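Long-range contacts in glycoside hydrolase (PDB 6ORH), which probably acts as an alpha-L-fucosidase, removing fucose from host-derived glycans: residues F29-F34 with H77-V82; P262-H267 with L293-P298. The protein carries 2 engineered substitutions. One frame throughout, in Å; residues are numbered along the deposited sequence.

Contact 1 (F29-F34 with H77-V82); sequences FGPNTF and HHDGFV. With FUC (alpha-L-fucopyranose), chain C.
The amide of Asn32 and the imidazole of His77 stand steeply against each other, their planes 74° apart and ND2 of Asn32 4.0 Å from ND1 of His77, with a water at the in-plane edge of the ring to bridge them. That water takes a hydrogen bond from Asn32 ND2, donates one to Asp79 OD2 and is bonded to His77 ND1 at 2.8 Å. Elsewhere on the edge of the same ring lies the fucose: His77 NE2 bonds O4 of the sugar and makes a weak, bent bond to O3. CE1 of His77 in turn sits over the rim of one face of His78, whose in-plane edge points NE2 at fucose O2, 2.8 Å away and nearly straight (170°). Phe81 is met obliquely by the ring of Pro31, CG of Pro31 coming to 3.5 Å from Phe81 CD2.

Asp79 holds the loop from within. With CG between its backbone N and carbonyl carbon (chi1 56°), OD1 accepts the amide of Phe81 from above the carboxylate plane, an Asx turn, while OD2 also accepts from a second water that Asn32 N donates to. Asn32 OD1 is hydrogen-bonded to NE2 of Gln37. No direct hydrogen bond joins the segments, so the polar coupling runs through two waters, and the buried Asp79 carboxylate probably polarises the water that reaches the back of the sugar-binding His77.

Contact 2 (P262-H267 with L293-P298); sequences PGWFYH and LLNIPP. With FUC (alpha-L-fucopyranose), chain C.
Asn295 reaches from the end of a TIM-barrel strand to Trp264, in the loop that follows the neighbouring parallel strand 250-259. Here the packing is close. Asn295 ND2 donates to Trp264 O at 2.7 Å, tilted 18° from the carbonyl plane, and CB of Asn295 abuts the indole edge, 3.6 Å from CE3 of Trp264. The side chain extends anti to the backbone N (chi1 173°), which carries its amide across to the opposing loop; ND2 is shared with Ser259, and OD1 bonds His28, whose NE2 holds the fucose. Asn295 is thus a second-shell residue, tied to two parts of the sugar site. The indole lies with one face under the apolar side of the fucose, C5 and C6, while Gln215 takes its NE1.

Toward Tyr266 the contact is close but without a direct hydrogen bond, the backbones being linked through a water. Pro297 CB packs on the loop backbone, 3.3 Å from Trp264 O. The phenol of Tyr266 leads away to Glu268, leaving its CB beside Pro298 O. The water linking the two backbones accepts from Tyr266 N at 3.0 Å and donates to Pro298 O at 2.7 Å.

In the fold
The two contacts follow one another along the chain, contact 1 closing before contact 2 opens, with centres about 13 Å apart. All four segments continue from barrel strands that neighbour one another in the sheet: 77-82 follows strand 70-74; 29-34 comes after strand 23-27; 293-298 includes the end of strand 292-295; the loop 262-267 follows strand 250-259. They meet directly through Phe265, whose CE1 lies 3.4 Å from ND2 of Asn32, and through Thr33, which packs on Pro298. Both contacts reach the same fucose, so adjoining loops at one end of the TIM barrel contribute to one side of the glycan pocket, with 77-82 and 262-267 touching the sugar and 29-34 and 293-298 packed behind them.

Contact 1 (F29-F34 with H77-V82)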
# COMPACT_ATOMS: atom_id res chain seq x y z
N PHE A 29 29.52 9.38 -1.10
CA PHE A 29 30.85 9.16 -0.57
C PHE A 29 31.51 10.52 -0.41
O PHE A 29 31.27 11.43 -1.20
CB PHE A 29 31.64 8.31 -1.57
CG PHE A 29 33.08 8.06 -1.17
CD1 PHE A 29 33.37 7.26 -0.08
CD2 PHE A 29 34.12 8.64 -1.88
CE1 PHE A 29 34.69 7.02 0.29
CE2 PHE A 29 35.45 8.39 -1.52
CZ PHE A 29 35.72 7.60 -0.42
N GLY A 30 32.30 10.70 0.66
CA GLY A 30 33.00 11.96 0.82
C GLY A 30 33.50 12.10 2.25
O GLY A 30 33.63 11.11 2.94
N PRO A 31 33.76 13.34 2.70
CA PRO A 31 34.16 13.59 4.09
C PRO A 31 33.24 12.93 5.12
O PRO A 31 33.71 12.42 6.13
CB PRO A 31 34.08 15.11 4.17
CG PRO A 31 34.47 15.56 2.78
CD PRO A 31 33.72 14.57 1.90
N ASN A 32 31.92 12.92 4.86
CA ASN A 32 31.00 12.30 5.81
C ASN A 32 31.37 10.85 6.08
O ASN A 32 31.08 10.34 7.17
CB ASN A 32 29.54 12.42 5.37
CG ASN A 32 29.04 13.84 5.41
OD1 ASN A 32 29.74 14.73 5.89
ND2 ASN A 32 27.82 14.07 4.93
N THR A 33 31.93 10.15 5.09
CA THR A 33 32.29 8.75 5.25
C THR A 33 33.39 8.65 6.32
O THR A 33 33.42 7.65 7.04
CB THR A 33 32.80 8.13 3.94
OG1 THR A 33 31.87 8.49 2.91
CG2 THR A 33 33.00 6.63 3.97
N PHE A 34 34.28 9.65 6.34
CA PHE A 34 35.41 9.64 7.26
C PHE A 34 35.02 10.20 8.63
O PHE A 34 35.67 9.88 9.63
CB PHE A 34 36.61 10.35 6.63
CG PHE A 34 37.16 9.58 5.46
CD1 PHE A 34 38.08 8.56 5.64
CD2 PHE A 34 36.69 9.85 4.17
CE1 PHE A 34 38.55 7.83 4.56
CE2 PHE A 34 37.16 9.11 3.09
CZ PHE A 34 38.08 8.10 3.29
N HIS A 77 28.38 17.20 -1.60
CA HIS A 77 27.22 17.09 -0.73
C HIS A 77 26.99 18.43 -0.02
O HIS A 77 27.62 19.41 -0.38
CB HIS A 77 27.39 15.88 0.21
CG HIS A 77 26.09 15.37 0.73
ND1 HIS A 77 25.65 15.68 2.02
CD2 HIS A 77 25.13 14.60 0.18
CE1 HIS A 77 24.48 15.12 2.22
NE2 HIS A 77 24.13 14.45 1.11
N HIS A 78 26.10 18.47 0.98
CA HIS A 78 25.76 19.74 1.60
C HIS A 78 26.98 20.39 2.28
O HIS A 78 27.04 21.61 2.41
CB HIS A 78 24.69 19.53 2.69
CG HIS A 78 23.46 18.79 2.28
ND1 HIS A 78 22.84 18.96 1.03
CD2 HIS A 78 22.69 17.92 2.96
CE1 HIS A 78 21.76 18.19 0.98
NE2 HIS A 78 21.63 17.54 2.15
N ASP A 79 27.94 19.58 2.71
CA ASP A 79 29.15 20.08 3.36
C ASP A 79 30.01 20.93 2.41
O ASP A 79 30.90 21.66 2.86
CB ASP A 79 29.96 18.92 3.91
CG ASP A 79 30.31 17.89 2.86
OD1 ASP A 79 31.32 18.10 2.13
OD2 ASP A 79 29.55 16.90 2.75
N GLY A 80 29.80 20.81 1.09
CA GLY A 80 30.43 21.71 0.13
C GLY A 80 31.81 21.25 -0.36
O GLY A 80 32.43 21.93 -1.16
N PHE A 81 32.30 20.13 0.12
CA PHE A 81 33.59 19.62 -0.36
C PHE A 81 33.43 18.98 -1.74
O PHE A 81 32.63 18.06 -1.90
CB PHE A 81 34.14 18.65 0.68
CG PHE A 81 35.54 18.17 0.37
CD1 PHE A 81 36.63 19.01 0.57
CD2 PHE A 81 35.76 16.90 -0.15
CE1 PHE A 81 37.92 18.57 0.31
CE2 PHE A 81 37.05 16.47 -0.41
CZ PHE A 81 38.12 17.31 -0.19
N VAL A 82 34.24 19.46 -2.71
CA VAL A 82 34.08 19.10 -4.11
C VAL A 82 35.03 17.95 -4.45
O VAL A 82 36.20 18.00 -4.11
CB VAL A 82 34.26 20.35 -4.98
CG1 VAL A 82 34.05 20.02 -6.45
CG2 VAL A 82 33.30 21.46 -4.55
C1 FUC C . 18.45 14.45 1.41
C2 FUC C . 19.89 14.76 1.82
C3 FUC C . 20.55 13.43 2.17
C4 FUC C . 20.64 12.55 0.92
C5 FUC C . 19.20 12.34 0.39
C6 FUC C . 19.18 11.62 -0.95
O2 FUC C . 19.82 15.61 2.97
O3 FUC C . 21.87 13.70 2.69
O4 FUC C . 21.51 13.19 -0.05
O5 FUC C . 18.47 13.62 0.23
O HOH W 1 27.19 16.82 4.06
O HOH W 2 30.52 14.22 2.61

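Contact 2 (P262-H267 with L293-P298)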
# COMPACT_ATOMS: atom_id res chain seq x y z
N PRO A 262 20.56 2.11 6.48
CA PRO A 262 19.77 3.15 7.13
C PRO A 262 20.19 4.57 6.71
O PRO A 262 19.34 5.42 6.45
CB PRO A 262 20.04 2.86 8.62
CG PRO A 262 20.16 1.36 8.60
CD PRO A 262 21.09 1.10 7.42
N GLY A 263 21.51 4.79 6.61
CA GLY A 263 22.05 6.08 6.20
C GLY A 263 22.47 6.05 4.73
O GLY A 263 22.62 4.98 4.14
N TRP A 264 22.67 7.25 4.17
CA TRP A 264 23.14 7.44 2.79
C TRP A 264 24.65 7.22 2.70
O TRP A 264 25.14 6.74 1.68
CB TRP A 264 22.76 8.86 2.31
CG TRP A 264 21.28 9.08 2.23
CD1 TRP A 264 20.46 9.70 3.14
CD2 TRP A 264 20.42 8.61 1.18
NE1 TRP A 264 19.16 9.67 2.72
CE2 TRP A 264 19.10 8.97 1.53
CE3 TRP A 264 20.65 7.91 -0.02
CZ2 TRP A 264 18.03 8.69 0.68
CZ3 TRP A 264 19.59 7.60 -0.84
CH2 TRP A 264 18.29 8.01 -0.49
N PHE A 265 25.38 7.61 3.75
CA PHE A 265 26.83 7.38 3.78
C PHE A 265 27.12 6.07 4.48
O PHE A 265 26.26 5.52 5.16
CB PHE A 265 27.55 8.56 4.43
CG PHE A 265 27.54 9.79 3.56
CD1 PHE A 265 26.46 10.68 3.55
CD2 PHE A 265 28.61 10.05 2.72
CE1 PHE A 265 26.49 11.80 2.72
CE2 PHE A 265 28.62 11.18 1.89
CZ PHE A 265 27.56 12.06 1.90
N TYR A 266 28.34 5.55 4.28
CA TYR A 266 28.76 4.31 4.91
C TYR A 266 29.04 4.53 6.40
O TYR A 266 29.74 5.47 6.78
CB TYR A 266 30.03 3.77 4.23
CG TYR A 266 30.51 2.51 4.90
CD1 TYR A 266 29.98 1.27 4.55
CD2 TYR A 266 31.42 2.58 5.94
CE1 TYR A 266 30.38 0.11 5.19
CE2 TYR A 266 31.84 1.42 6.59
CZ TYR A 266 31.31 0.20 6.22
OH TYR A 266 31.69 -0.96 6.85
N HIS A 267 28.47 3.66 7.24
CA HIS A 267 28.74 3.61 8.68
C HIS A 267 29.04 2.16 9.04
O HIS A 267 28.28 1.26 8.69
CB HIS A 267 27.51 4.11 9.45
CG HIS A 267 27.11 5.48 9.01
ND1 HIS A 267 27.85 6.58 9.31
CD2 HIS A 267 26.07 5.91 8.25
CE1 HIS A 267 27.31 7.65 8.77
NE2 HIS A 267 26.20 7.26 8.12
N LEU A 293 16.15 4.05 -7.51
CA LEU A 293 17.49 4.61 -7.38
C LEU A 293 18.05 4.19 -6.02
O LEU A 293 17.69 4.76 -4.99
CB LEU A 293 17.41 6.14 -7.56
CG LEU A 293 18.71 6.92 -7.26
CD1 LEU A 293 19.86 6.47 -8.16
CD2 LEU A 293 18.46 8.42 -7.40
N LEU A 294 18.89 3.14 -6.06
CA LEU A 294 19.35 2.49 -4.84
C LEU A 294 20.76 2.97 -4.52
O LEU A 294 21.64 2.84 -5.35
CB LEU A 294 19.34 0.97 -5.03
CG LEU A 294 19.77 0.15 -3.81
CD1 LEU A 294 18.77 0.30 -2.66
CD2 LEU A 294 19.93 -1.32 -4.22
N ASN A 295 20.94 3.52 -3.32
CA ASN A 295 22.22 4.08 -2.90
C ASN A 295 23.11 3.01 -2.27
O ASN A 295 22.67 2.29 -1.38
CB ASN A 295 22.02 5.21 -1.88
CG ASN A 295 23.33 5.69 -1.29
OD1 ASN A 295 24.08 6.46 -1.92
ND2 ASN A 295 23.59 5.29 -0.05
N ILE A 296 24.37 2.93 -2.74
CA ILE A 296 25.36 1.99 -2.23
C ILE A 296 26.57 2.84 -1.84
O ILE A 296 27.22 3.41 -2.73
CB ILE A 296 25.82 0.96 -3.30
CG1 ILE A 296 24.66 0.40 -4.14
CG2 ILE A 296 26.66 -0.13 -2.62
CD1 ILE A 296 23.77 -0.48 -3.35
N PRO A 297 26.87 2.99 -0.53
CA PRO A 297 27.93 3.90 -0.08
C PRO A 297 29.28 3.22 0.10
O PRO A 297 29.43 2.30 0.90
CB PRO A 297 27.42 4.36 1.29
CG PRO A 297 26.64 3.16 1.80
CD PRO A 297 26.08 2.44 0.59
N PRO A 298 30.32 3.64 -0.65
CA PRO A 298 31.66 3.11 -0.41
C PRO A 298 32.13 3.45 1.00
O PRO A 298 31.75 4.47 1.59
CB PRO A 298 32.50 3.89 -1.44
CG PRO A 298 31.51 4.24 -2.54
CD PRO A 298 30.26 4.61 -1.76
C1 FUC C . 18.45 14.45 1.41
C2 FUC C . 19.89 14.76 1.82
C3 FUC C . 20.55 13.43 2.17
C4 FUC C . 20.64 12.55 0.92
C5 FUC C . 19.20 12.34 0.39
C6 FUC C . 19.18 11.62 -0.95
O2 FUC C . 19.82 15.61 2.97
O3 FUC C . 21.87 13.70 2.69
O4 FUC C . 21.51 13.19 -0.05
O5 FUC C . 18.47 13.62 0.23
O HOH W 3 30.04 6.51 2.00